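Local coordinates for CHAD domain protein (Streptomyces chartreusis, PDB 6RN5), which probably binds polyphosphate through a basic, all-helical CHAD domain and also binds copper ions, though its cellular role is not settled, at residues A25-A30 with A66-A71; A30-F35 with D208-L213; L36-L41 with R60-S65; A71-F76 with D83-M88. All blocks are in the same frame, centred on the assembly; numbering follows the deposited sequence.

How the contacts relate
The four contacts lie close together in one part of the CHAD fold; contacts 1 and 2 each touch or adjoin the others, whereas 3 and 4 do not touch. Contacts 1 and 3 pair helices 21-42 and 56-75, with centres about 12 Å apart; contact 3 is nested within the loop closed by contact 1. Contact 4 follows in series, linking the end of helix 56-75 to helix 82-120, about 19 Å from contact 3 between centres. Contact 2 brings in helix 201-213, far along the chain, with its centre about 8 Å from that of contact 1. Helix 56-75 serves contacts 1, 3 and 4, and its arginines share two sulfates, consistent with a polyphosphate-binding surface.

Contact 1: residues A25-A30 with A66-A71; sequences AGYLRA and ARRISA. With SO4 (sulfate ion), chain G; SO4 (sulfate ion), chain I.
Helices 21-42 and 56-75 of the CHAD helical fold meet here beside a basic anion site, with Y27 and L28 of 25-30 set against R68 and I69 of 66-71. The Y27 hydroxyl reaches the aliphatic part of the arginine: OH lies 3.4 Å from R68 CG, and R68 CD is equally near. The two side chains cross at about a right angle, with ring and guanidinium planes 52° apart. With CG of Y27 anti to the backbone N (chi1 -177°), the phenol extends across to that chain. Its polar end bonds to E292, which also forms a salt bridge with R68 NH2, so one carboxylate ties both residues. A looser apolar touch, L28 CD2 to I69 CG2 at 4.3 Å, closes the interface beside the ring. R68 grips the chain G sulfate with two nitrogens, NH1 at 2.9 Å from O1 and NH2 at 3.0 Å from O2. R67 NH1 shares that O1, again at 2.9 Å, and also bonds to the chain I sulfate, which R67 NH2 holds at 2.8 Å through O1. The sulfates, probably from the crystallisation liquor, may mark places where separate phosphates of one polyphosphate chain bind. Helix 274-295 packs against R67, R68 and A71, Y289 receiving R67 NE, while helix 82-120 supports I69 and S70 through L92.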
# COMPACT_ATOMS: atom_id res chain seq x y z
N ALA A 25 -39.68 -10.45 -26.46
CA ALA A 25 -39.95 -11.87 -26.58
C ALA A 25 -38.85 -12.55 -27.39
O ALA A 25 -38.42 -13.65 -27.04
CB ALA A 25 -41.28 -12.13 -27.24
N GLY A 26 -38.42 -11.91 -28.47
CA GLY A 26 -37.36 -12.47 -29.34
C GLY A 26 -36.08 -12.64 -28.53
O GLY A 26 -35.41 -13.65 -28.63
N TYR A 27 -35.76 -11.65 -27.69
CA TYR A 27 -34.54 -11.72 -26.88
C TYR A 27 -34.61 -12.84 -25.85
O TYR A 27 -33.65 -13.64 -25.75
CB TYR A 27 -34.26 -10.38 -26.20
CG TYR A 27 -32.98 -10.33 -25.41
CD1 TYR A 27 -31.73 -10.35 -26.05
CD2 TYR A 27 -33.01 -10.30 -24.01
CE1 TYR A 27 -30.54 -10.32 -25.29
CE2 TYR A 27 -31.85 -10.27 -23.25
CZ TYR A 27 -30.62 -10.28 -23.89
OH TYR A 27 -29.48 -10.22 -23.11
N LEU A 28 -35.75 -12.95 -25.14
CA LEU A 28 -35.97 -14.02 -24.20
C LEU A 28 -35.90 -15.41 -24.84
O LEU A 28 -35.24 -16.30 -24.31
CB LEU A 28 -37.30 -13.85 -23.42
CG LEU A 28 -37.27 -12.72 -22.37
CD1 LEU A 28 -38.66 -12.39 -21.85
CD2 LEU A 28 -36.34 -13.07 -21.21
N ARG A 29 -36.60 -15.61 -25.96
CA ARG A 29 -36.54 -16.89 -26.70
C ARG A 29 -35.10 -17.28 -27.10
O ARG A 29 -34.70 -18.43 -26.93
CB ARG A 29 -37.49 -16.88 -27.93
CG ARG A 29 -38.97 -17.03 -27.56
CD ARG A 29 -39.92 -17.32 -28.74
NE ARG A 29 -39.77 -16.26 -29.72
CZ ARG A 29 -40.57 -15.18 -29.86
NH1 ARG A 29 -40.27 -14.26 -30.78
NH2 ARG A 29 -41.68 -15.03 -29.11
N ALA A 30 -34.33 -16.31 -27.58
CA ALA A 30 -32.95 -16.51 -27.97
C ALA A 30 -32.06 -16.93 -26.81
O ALA A 30 -31.28 -17.87 -26.94
CB ALA A 30 -32.39 -15.23 -28.57
N ALA A 66 -28.53 -17.55 -18.21
CA ALA A 66 -29.36 -17.47 -17.01
C ALA A 66 -29.40 -16.06 -16.47
O ALA A 66 -30.46 -15.56 -16.13
CB ALA A 66 -28.86 -18.41 -15.95
N ARG A 67 -28.23 -15.44 -16.39
CA ARG A 67 -28.13 -14.09 -15.87
C ARG A 67 -28.87 -13.09 -16.76
O ARG A 67 -29.44 -12.10 -16.29
CB ARG A 67 -26.67 -13.63 -15.88
CG ARG A 67 -25.80 -14.18 -14.80
CD ARG A 67 -24.57 -13.29 -14.69
NE ARG A 67 -23.78 -13.15 -15.92
CZ ARG A 67 -22.57 -13.69 -16.08
NH1 ARG A 67 -21.88 -13.49 -17.18
NH2 ARG A 67 -22.03 -14.46 -15.13
N ARG A 68 -28.77 -13.28 -18.07
CA ARG A 68 -29.54 -12.40 -18.95
C ARG A 68 -31.05 -12.55 -18.81
O ARG A 68 -31.77 -11.58 -18.97
CB ARG A 68 -29.15 -12.56 -20.40
CG ARG A 68 -27.82 -11.96 -20.70
CD ARG A 68 -27.19 -12.51 -21.99
NE ARG A 68 -26.15 -11.61 -22.40
CZ ARG A 68 -24.92 -11.60 -21.91
NH1 ARG A 68 -24.54 -12.47 -20.99
NH2 ARG A 68 -24.04 -10.72 -22.36
N ILE A 69 -31.52 -13.77 -18.60
CA ILE A 69 -32.95 -13.98 -18.51
C ILE A 69 -33.44 -13.36 -17.20
O ILE A 69 -34.45 -12.63 -17.16
CB ILE A 69 -33.23 -15.48 -18.57
CG1 ILE A 69 -32.88 -16.01 -19.96
CG2 ILE A 69 -34.67 -15.77 -18.27
CD1 ILE A 69 -32.95 -17.53 -20.09
N SER A 70 -32.67 -13.59 -16.14
CA SER A 70 -33.01 -13.11 -14.85
C SER A 70 -33.06 -11.58 -14.85
O SER A 70 -34.00 -10.96 -14.34
CB SER A 70 -32.03 -13.69 -13.82
OG SER A 70 -32.53 -13.49 -12.53
N ALA A 71 -32.07 -10.96 -15.49
CA ALA A 71 -32.05 -9.50 -15.64
C ALA A 71 -33.27 -8.97 -16.39
O ALA A 71 -33.89 -7.97 -16.00
CB ALA A 71 -30.78 -9.05 -16.35
S SO4 G . -21.27 -10.75 -19.75
O1 SO4 G . -22.01 -11.99 -19.63
O2 SO4 G . -21.30 -10.37 -21.18
O3 SO4 G . -19.88 -10.91 -19.32
O4 SO4 G . -21.90 -9.76 -18.84
S SO4 I . -18.46 -15.22 -15.89
O1 SO4 I . -19.59 -15.91 -15.25
O2 SO4 I . -18.92 -14.64 -17.20
O3 SO4 I . -17.40 -16.18 -16.22
O4 SO4 I . -17.97 -14.15 -15.04

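Contact 2: residues A30-F35 with D208-L213; sequences AQATEF and DKVAVL
A32 and F35 of 30-35 close around V210, with L213 completing the patch on 208-213. The methyl of A32 lies 3.5 Å from the V210 carbonyl oxygen O and touches two side chains, reaching V210 CG1 at 3.9 Å and L213 CG at 4.0 Å. V210 CG1 does most of the work from the other helix: anti to its own backbone nitrogen (chi1 174°), this branch comes 3.6 Å from F35 CD1 and equally near A32 O. The F35 and V210 side chains cross at about a right angle, the valine methyl meeting the ring obliquely. Small A32 lets the helices come close: the axes of the two short segments approach to 8.3 Å at 135° between N-to-C directions, with the A32 and V210 CA atoms 5.5 Å apart. In the next shell L62 and S65 of helix 56-75 support F35. L28 and W84 flank L213, and A214 touches A32 just beyond the end of helix 201-213. Two residues before V210, D208 turns from the interface and belongs to the carbonate pocket with R43, H204 and A207. The joint between the two helices consists of methyls, an aromatic ring and backbone carbonyls in van der Waals contact, so its fit depends on complementary shape and the burial of apolar surface, while polar side chains such as D208 lie outside it.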
# COMPACT_ATOMS: atom_id res chain seq x y z
N ALA A 30 -34.33 -16.31 -27.58
CA ALA A 30 -32.95 -16.51 -27.97
C ALA A 30 -32.06 -16.93 -26.81
O ALA A 30 -31.28 -17.87 -26.94
CB ALA A 30 -32.39 -15.23 -28.57
N GLN A 31 -32.17 -16.22 -25.68
CA GLN A 31 -31.42 -16.60 -24.47
C GLN A 31 -31.81 -17.96 -23.91
O GLN A 31 -30.94 -18.76 -23.58
CB GLN A 31 -31.55 -15.52 -23.39
CG GLN A 31 -30.87 -14.24 -23.83
CD GLN A 31 -29.38 -14.44 -24.11
OE1 GLN A 31 -28.67 -15.05 -23.32
NE2 GLN A 31 -28.91 -13.90 -25.22
N ALA A 32 -33.12 -18.22 -23.82
CA ALA A 32 -33.61 -19.51 -23.43
C ALA A 32 -33.04 -20.63 -24.28
O ALA A 32 -32.67 -21.69 -23.75
CB ALA A 32 -35.11 -19.53 -23.53
N THR A 33 -32.99 -20.40 -25.58
CA THR A 33 -32.40 -21.35 -26.52
C THR A 33 -30.90 -21.53 -26.31
O THR A 33 -30.43 -22.65 -26.35
CB THR A 33 -32.68 -20.91 -27.96
OG1 THR A 33 -34.07 -20.94 -28.14
CG2 THR A 33 -32.06 -21.85 -29.01
N GLU A 34 -30.15 -20.45 -26.12
CA GLU A 34 -28.74 -20.57 -25.69
C GLU A 34 -28.55 -21.38 -24.42
O GLU A 34 -27.62 -22.13 -24.34
CB GLU A 34 -28.06 -19.21 -25.47
CG GLU A 34 -27.82 -18.45 -26.77
CD GLU A 34 -27.11 -19.29 -27.83
OE1 GLU A 34 -25.97 -19.73 -27.57
OE2 GLU A 34 -27.69 -19.51 -28.93
N PHE A 35 -29.40 -21.16 -23.42
CA PHE A 35 -29.36 -21.97 -22.20
C PHE A 35 -29.58 -23.46 -22.48
O PHE A 35 -28.92 -24.31 -21.89
CB PHE A 35 -30.43 -21.48 -21.22
CG PHE A 35 -30.41 -22.17 -19.89
CD1 PHE A 35 -31.13 -23.31 -19.68
CD2 PHE A 35 -29.65 -21.66 -18.85
CE1 PHE A 35 -31.14 -23.95 -18.45
CE2 PHE A 35 -29.64 -22.27 -17.60
CZ PHE A 35 -30.40 -23.42 -17.39
N ASP A 208 -36.79 -26.88 -17.28
CA ASP A 208 -38.04 -27.14 -18.01
C ASP A 208 -38.76 -25.83 -18.35
O ASP A 208 -39.28 -25.67 -19.45
CB ASP A 208 -38.99 -28.03 -17.16
CG ASP A 208 -38.83 -29.54 -17.44
OD1 ASP A 208 -38.09 -29.91 -18.40
OD2 ASP A 208 -39.45 -30.36 -16.68
N LYS A 209 -38.78 -24.90 -17.42
CA LYS A 209 -39.42 -23.60 -17.68
C LYS A 209 -38.66 -22.80 -18.69
O LYS A 209 -39.27 -22.17 -19.56
CB LYS A 209 -39.59 -22.83 -16.40
CG LYS A 209 -40.57 -23.56 -15.52
CD LYS A 209 -40.93 -22.77 -14.29
CE LYS A 209 -41.58 -23.72 -13.30
NZ LYS A 209 -42.09 -23.01 -12.11
N VAL A 210 -37.34 -22.87 -18.63
CA VAL A 210 -36.54 -22.24 -19.68
C VAL A 210 -36.85 -22.86 -21.04
O VAL A 210 -36.99 -22.14 -22.05
CB VAL A 210 -35.04 -22.29 -19.36
CG1 VAL A 210 -34.22 -21.76 -20.52
CG2 VAL A 210 -34.78 -21.46 -18.10
N ALA A 211 -37.01 -24.18 -21.07
CA ALA A 211 -37.46 -24.86 -22.31
C ALA A 211 -38.79 -24.28 -22.85
O ALA A 211 -38.91 -24.02 -24.00
CB ALA A 211 -37.59 -26.36 -22.10
N VAL A 212 -39.78 -24.09 -21.98
CA VAL A 212 -41.03 -23.49 -22.39
C VAL A 212 -40.79 -22.11 -22.95
O VAL A 212 -41.31 -21.76 -23.97
CB VAL A 212 -42.01 -23.43 -21.21
CG1 VAL A 212 -43.24 -22.60 -21.57
CG2 VAL A 212 -42.44 -24.85 -20.84
N LEU A 213 -39.94 -21.33 -22.27
CA LEU A 213 -39.65 -19.96 -22.68
C LEU A 213 -38.97 -19.88 -24.02
O LEU A 213 -39.03 -18.88 -24.69
CB LEU A 213 -38.73 -19.30 -21.62
CG LEU A 213 -38.32 -17.84 -21.79
CD1 LEU A 213 -39.54 -16.91 -21.85
CD2 LEU A 213 -37.40 -17.40 -20.66

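Contact 3: residues L36-L41 with R60-S65; sequences LRALRL and RALRRS. With SO4 (sulfate ion), chain I; SO4 (sulfate ion), chain G.
A38 is the small knob of this interface: its CB sits against A61 CB and L62 CG, at 3.7 Å from each. The neighbouring bump is L62 itself, whose CD2 fills the hollow beside L39, 3.7 Å from the L39 backbone N, and also brushes L39 CB. L62 CG stands anti to the carbonyl carbon (chi1 -77°), bringing CG and the CD2 branch up to 36-41. Alanines facing each other permit close, nearly antiparallel packing: the axes of the two short segments approach to 8.4 Å, with directions at 159°. On 60-65, arginines turn from this seam toward the two sulfates. R63 holds the chain I ion through NE to O1 at 2.7 Å and NH2 to O3 at 2.9 Å; R60 NE shares that O3 at 3.0 Å. R64 reaches the chain G sulfate with NH2, 3.1 Å from O2. A leucine in place of R63 would remove both strong donors and would probably leave the chain I sulfate held less firmly by R60 and R67. One helix therefore presents an apolar stripe to its partner and a positively charged stripe to anions, consistent with polyphosphate binding.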
# COMPACT_ATOMS: atom_id res chain seq x y z
N LEU A 36 -30.54 -23.79 -23.35
CA LEU A 36 -30.80 -25.19 -23.68
C LEU A 36 -29.67 -25.79 -24.49
O LEU A 36 -29.30 -26.94 -24.27
CB LEU A 36 -32.11 -25.38 -24.40
CG LEU A 36 -33.35 -24.91 -23.64
CD1 LEU A 36 -34.52 -24.90 -24.62
CD2 LEU A 36 -33.65 -25.72 -22.41
N ARG A 37 -29.10 -25.03 -25.40
CA ARG A 37 -27.88 -25.51 -26.09
C ARG A 37 -26.76 -25.85 -25.16
O ARG A 37 -26.17 -26.93 -25.25
CB ARG A 37 -27.35 -24.47 -27.03
CG ARG A 37 -27.99 -24.61 -28.37
CD ARG A 37 -27.53 -23.50 -29.28
NE ARG A 37 -28.55 -23.25 -30.29
CZ ARG A 37 -28.50 -22.26 -31.16
NH1 ARG A 37 -27.49 -21.38 -31.16
NH2 ARG A 37 -29.48 -22.14 -32.04
N ALA A 38 -26.43 -24.91 -24.29
CA ALA A 38 -25.38 -25.14 -23.33
C ALA A 38 -25.69 -26.35 -22.46
O ALA A 38 -24.83 -27.17 -22.17
CB ALA A 38 -25.18 -23.91 -22.46
N LEU A 39 -26.94 -26.46 -22.03
CA LEU A 39 -27.33 -27.57 -21.21
C LEU A 39 -27.12 -28.90 -21.93
O LEU A 39 -26.63 -29.83 -21.32
CB LEU A 39 -28.79 -27.42 -20.77
CG LEU A 39 -29.31 -28.52 -19.87
CD1 LEU A 39 -28.40 -28.74 -18.66
CD2 LEU A 39 -30.73 -28.20 -19.42
N ARG A 40 -27.46 -28.98 -23.23
CA ARG A 40 -27.28 -30.19 -24.01
C ARG A 40 -25.80 -30.49 -24.17
O ARG A 40 -25.40 -31.63 -24.00
CB ARG A 40 -27.92 -30.10 -25.40
CG ARG A 40 -29.32 -30.71 -25.52
CD ARG A 40 -29.82 -30.78 -26.97
NE ARG A 40 -29.84 -29.46 -27.63
CZ ARG A 40 -30.78 -28.52 -27.49
NH1 ARG A 40 -31.84 -28.72 -26.70
NH2 ARG A 40 -30.67 -27.37 -28.13
N LEU A 41 -25.00 -29.48 -24.49
CA LEU A 41 -23.55 -29.66 -24.56
C LEU A 41 -23.00 -30.20 -23.23
O LEU A 41 -22.07 -30.99 -23.20
CB LEU A 41 -22.86 -28.33 -24.86
CG LEU A 41 -21.32 -28.32 -24.85
CD1 LEU A 41 -20.79 -29.13 -26.03
CD2 LEU A 41 -20.75 -26.90 -24.87
N ARG A 60 -20.20 -21.92 -18.41
CA ARG A 60 -20.14 -20.50 -18.53
C ARG A 60 -21.29 -19.96 -19.39
O ARG A 60 -21.91 -18.95 -19.04
CB ARG A 60 -18.83 -20.09 -19.13
CG ARG A 60 -18.72 -18.60 -19.14
CD ARG A 60 -17.27 -18.15 -19.18
NE ARG A 60 -17.31 -16.70 -19.15
CZ ARG A 60 -17.22 -15.93 -20.22
NH1 ARG A 60 -17.02 -16.45 -21.42
NH2 ARG A 60 -17.33 -14.64 -20.07
N ALA A 61 -21.57 -20.63 -20.49
CA ALA A 61 -22.71 -20.29 -21.35
C ALA A 61 -24.06 -20.37 -20.61
O ALA A 61 -24.96 -19.56 -20.84
CB ALA A 61 -22.73 -21.19 -22.60
N LEU A 62 -24.20 -21.37 -19.74
CA LEU A 62 -25.39 -21.47 -18.89
C LEU A 62 -25.48 -20.27 -17.95
O LEU A 62 -26.57 -19.74 -17.74
CB LEU A 62 -25.38 -22.75 -18.07
CG LEU A 62 -25.73 -24.03 -18.77
CD1 LEU A 62 -25.35 -25.15 -17.83
CD2 LEU A 62 -27.22 -24.12 -19.14
N ARG A 63 -24.35 -19.85 -17.37
CA ARG A 63 -24.35 -18.66 -16.50
C ARG A 63 -24.74 -17.38 -17.23
O ARG A 63 -25.52 -16.56 -16.72
CB ARG A 63 -22.98 -18.38 -15.87
CG ARG A 63 -22.49 -19.43 -14.91
CD ARG A 63 -21.39 -18.87 -14.02
NE ARG A 63 -20.12 -18.50 -14.65
CZ ARG A 63 -19.18 -19.37 -15.05
NH1 ARG A 63 -19.35 -20.68 -14.96
NH2 ARG A 63 -18.06 -18.91 -15.57
N ARG A 64 -24.12 -17.19 -18.39
CA ARG A 64 -24.28 -15.98 -19.16
C ARG A 64 -25.70 -15.82 -19.61
O ARG A 64 -26.18 -14.69 -19.64
CB ARG A 64 -23.34 -15.95 -20.35
CG ARG A 64 -21.88 -15.83 -19.93
CD ARG A 64 -20.93 -15.69 -21.08
NE ARG A 64 -21.00 -14.34 -21.62
CZ ARG A 64 -21.30 -14.02 -22.88
NH1 ARG A 64 -21.54 -14.93 -23.81
NH2 ARG A 64 -21.33 -12.76 -23.22
N SER A 65 -26.38 -16.93 -19.93
CA SER A 65 -27.74 -16.85 -20.41
C SER A 65 -28.74 -16.76 -19.25
O SER A 65 -29.68 -16.00 -19.32
CB SER A 65 -28.07 -18.02 -21.35
OG SER A 65 -27.88 -19.27 -20.70
S SO4 I . -18.46 -15.22 -15.89
O1 SO4 I . -19.59 -15.91 -15.25
O2 SO4 I . -18.92 -14.64 -17.20
O3 SO4 I . -17.40 -16.18 -16.22
O4 SO4 I . -17.97 -14.15 -15.04
S SO4 G . -21.27 -10.75 -19.75
O1 SO4 G . -22.01 -11.99 -19.63
O2 SO4 G . -21.30 -10.37 -21.18
O3 SO4 G . -19.88 -10.91 -19.32
O4 SO4 G . -21.90 -9.76 -18.84

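Contact 4: residues A71-F76 with D83-M88; sequences ATLHTF and DWCEGM
L73 and C85 mark the nearest backbone approach, their CA atoms 5.8 Å apart where the end of helix 56-75 meets the first turns of helix 82-120. The axes of the two short segments approach to 9.9 Å, running at 140° to each other, and a brief connection joins them in a helical hairpin. Near the end of the first helix, A71 O accepts from both H74 N and T75 N, and F76 is the first residue to leave helical geometry. L73 then carries its side of the contact alone, its isobutyl group pushed among three residues of 83-88. CG lies 3.6 Å from W84 CZ3, while CD1 reaches W84 CH2 at 3.8 Å, so the outer carbons of the six-membered ring receive the leucine obliquely. With its CG anti to the backbone nitrogen (chi1 178°), W84 swings this ring out to L73. M88 approaches from another side: its CB is 3.5 Å from L73 CD2, a tight carbon pair, and its CG lies over one face of the indole. C85 SG closes the group, 3.9 Å from L73 CG. Replacing L73 by an alanine removes CG and both methyls and would probably open a gap between W84, C85 and M88, leaving the indole freer to shift. L28 and L80 add further apolar cover around L73, and L213 packs on W84. The C85 thiol and the M88 CB and CG methylenes pack against the leucine, making the hairpin joint one of dispersion and shape, without charged partners.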
# COMPACT_ATOMS: atom_id res chain seq x y z
N ALA A 71 -32.07 -10.96 -15.49
CA ALA A 71 -32.05 -9.50 -15.64
C ALA A 71 -33.27 -8.97 -16.39
O ALA A 71 -33.89 -7.97 -16.00
CB ALA A 71 -30.78 -9.05 -16.35
N THR A 72 -33.58 -9.62 -17.49
CA THR A 72 -34.66 -9.22 -18.37
C THR A 72 -35.99 -9.26 -17.62
O THR A 72 -36.81 -8.35 -17.75
CB THR A 72 -34.68 -10.12 -19.59
OG1 THR A 72 -33.44 -9.94 -20.29
CG2 THR A 72 -35.79 -9.76 -20.52
N LEU A 73 -36.18 -10.30 -16.82
CA LEU A 73 -37.39 -10.48 -16.05
C LEU A 73 -37.48 -9.42 -14.94
O LEU A 73 -38.52 -9.25 -14.37
CB LEU A 73 -37.47 -11.90 -15.47
CG LEU A 73 -38.22 -12.91 -16.36
CD1 LEU A 73 -37.74 -12.93 -17.79
CD2 LEU A 73 -38.11 -14.30 -15.78
N HIS A 74 -36.39 -8.74 -14.64
CA HIS A 74 -36.40 -7.70 -13.62
C HIS A 74 -36.76 -6.41 -14.31
O HIS A 74 -37.75 -5.81 -13.99
CB HIS A 74 -35.02 -7.59 -12.93
CG HIS A 74 -34.99 -6.59 -11.82
ND1 HIS A 74 -34.51 -5.31 -11.98
CD2 HIS A 74 -35.40 -6.69 -10.54
CE1 HIS A 74 -34.62 -4.66 -10.83
NE2 HIS A 74 -35.15 -5.48 -9.94
N THR A 75 -35.91 -6.00 -15.26
CA THR A 75 -36.02 -4.71 -15.96
C THR A 75 -37.38 -4.53 -16.64
O THR A 75 -37.93 -3.41 -16.68
CB THR A 75 -34.88 -4.57 -17.00
OG1 THR A 75 -33.62 -4.66 -16.35
CG2 THR A 75 -34.96 -3.25 -17.73
N PHE A 76 -37.89 -5.64 -17.21
CA PHE A 76 -39.07 -5.62 -18.09
C PHE A 76 -40.20 -6.40 -17.47
O PHE A 76 -41.10 -6.89 -18.16
CB PHE A 76 -38.73 -6.17 -19.49
CG PHE A 76 -37.59 -5.45 -20.19
CD1 PHE A 76 -37.82 -4.27 -20.91
CD2 PHE A 76 -36.29 -5.95 -20.15
CE1 PHE A 76 -36.76 -3.62 -21.57
CE2 PHE A 76 -35.23 -5.30 -20.81
CZ PHE A 76 -35.46 -4.14 -21.50
N ASP A 83 -46.33 -13.33 -11.53
CA ASP A 83 -46.09 -14.59 -10.81
C ASP A 83 -45.00 -15.38 -11.52
O ASP A 83 -44.03 -15.80 -10.90
CB ASP A 83 -47.34 -15.48 -10.74
CG ASP A 83 -48.45 -14.87 -9.90
OD1 ASP A 83 -48.17 -14.07 -9.00
OD2 ASP A 83 -49.61 -15.22 -10.17
N TRP A 84 -45.15 -15.56 -12.83
CA TRP A 84 -44.12 -16.23 -13.60
C TRP A 84 -42.72 -15.60 -13.36
O TRP A 84 -41.79 -16.31 -12.97
CB TRP A 84 -44.53 -16.24 -15.05
CG TRP A 84 -43.52 -16.86 -15.95
CD1 TRP A 84 -43.36 -18.20 -16.24
CD2 TRP A 84 -42.55 -16.16 -16.73
NE1 TRP A 84 -42.32 -18.36 -17.14
CE2 TRP A 84 -41.82 -17.12 -17.46
CE3 TRP A 84 -42.20 -14.80 -16.86
CZ2 TRP A 84 -40.77 -16.78 -18.29
CZ3 TRP A 84 -41.17 -14.47 -17.70
CH2 TRP A 84 -40.46 -15.46 -18.41
N CYS A 85 -42.59 -14.29 -13.48
CA CYS A 85 -41.31 -13.62 -13.20
C CYS A 85 -40.75 -13.94 -11.81
O CYS A 85 -39.57 -14.23 -11.64
CB CYS A 85 -41.43 -12.09 -13.30
SG CYS A 85 -41.60 -11.51 -14.99
N GLU A 86 -41.64 -13.86 -10.83
CA GLU A 86 -41.26 -14.01 -9.44
C GLU A 86 -40.85 -15.45 -9.15
O GLU A 86 -39.95 -15.66 -8.37
CB GLU A 86 -42.44 -13.61 -8.54
CG GLU A 86 -42.75 -12.13 -8.57
CD GLU A 86 -43.86 -11.74 -7.58
OE1 GLU A 86 -44.73 -12.59 -7.25
OE2 GLU A 86 -43.84 -10.57 -7.12
N GLY A 87 -41.53 -16.41 -9.76
CA GLY A 87 -41.12 -17.82 -9.70
C GLY A 87 -39.77 -18.07 -10.41
O GLY A 87 -38.91 -18.76 -9.87
N MET A 88 -39.57 -17.49 -11.59
CA MET A 88 -38.34 -17.73 -12.38
C MET A 88 -37.09 -17.14 -11.76
O MET A 88 -36.05 -17.80 -11.75
CB MET A 88 -38.47 -17.13 -13.78
CG MET A 88 -39.59 -17.69 -14.64
SD MET A 88 -39.19 -19.35 -15.17
CE MET A 88 -37.98 -19.07 -16.45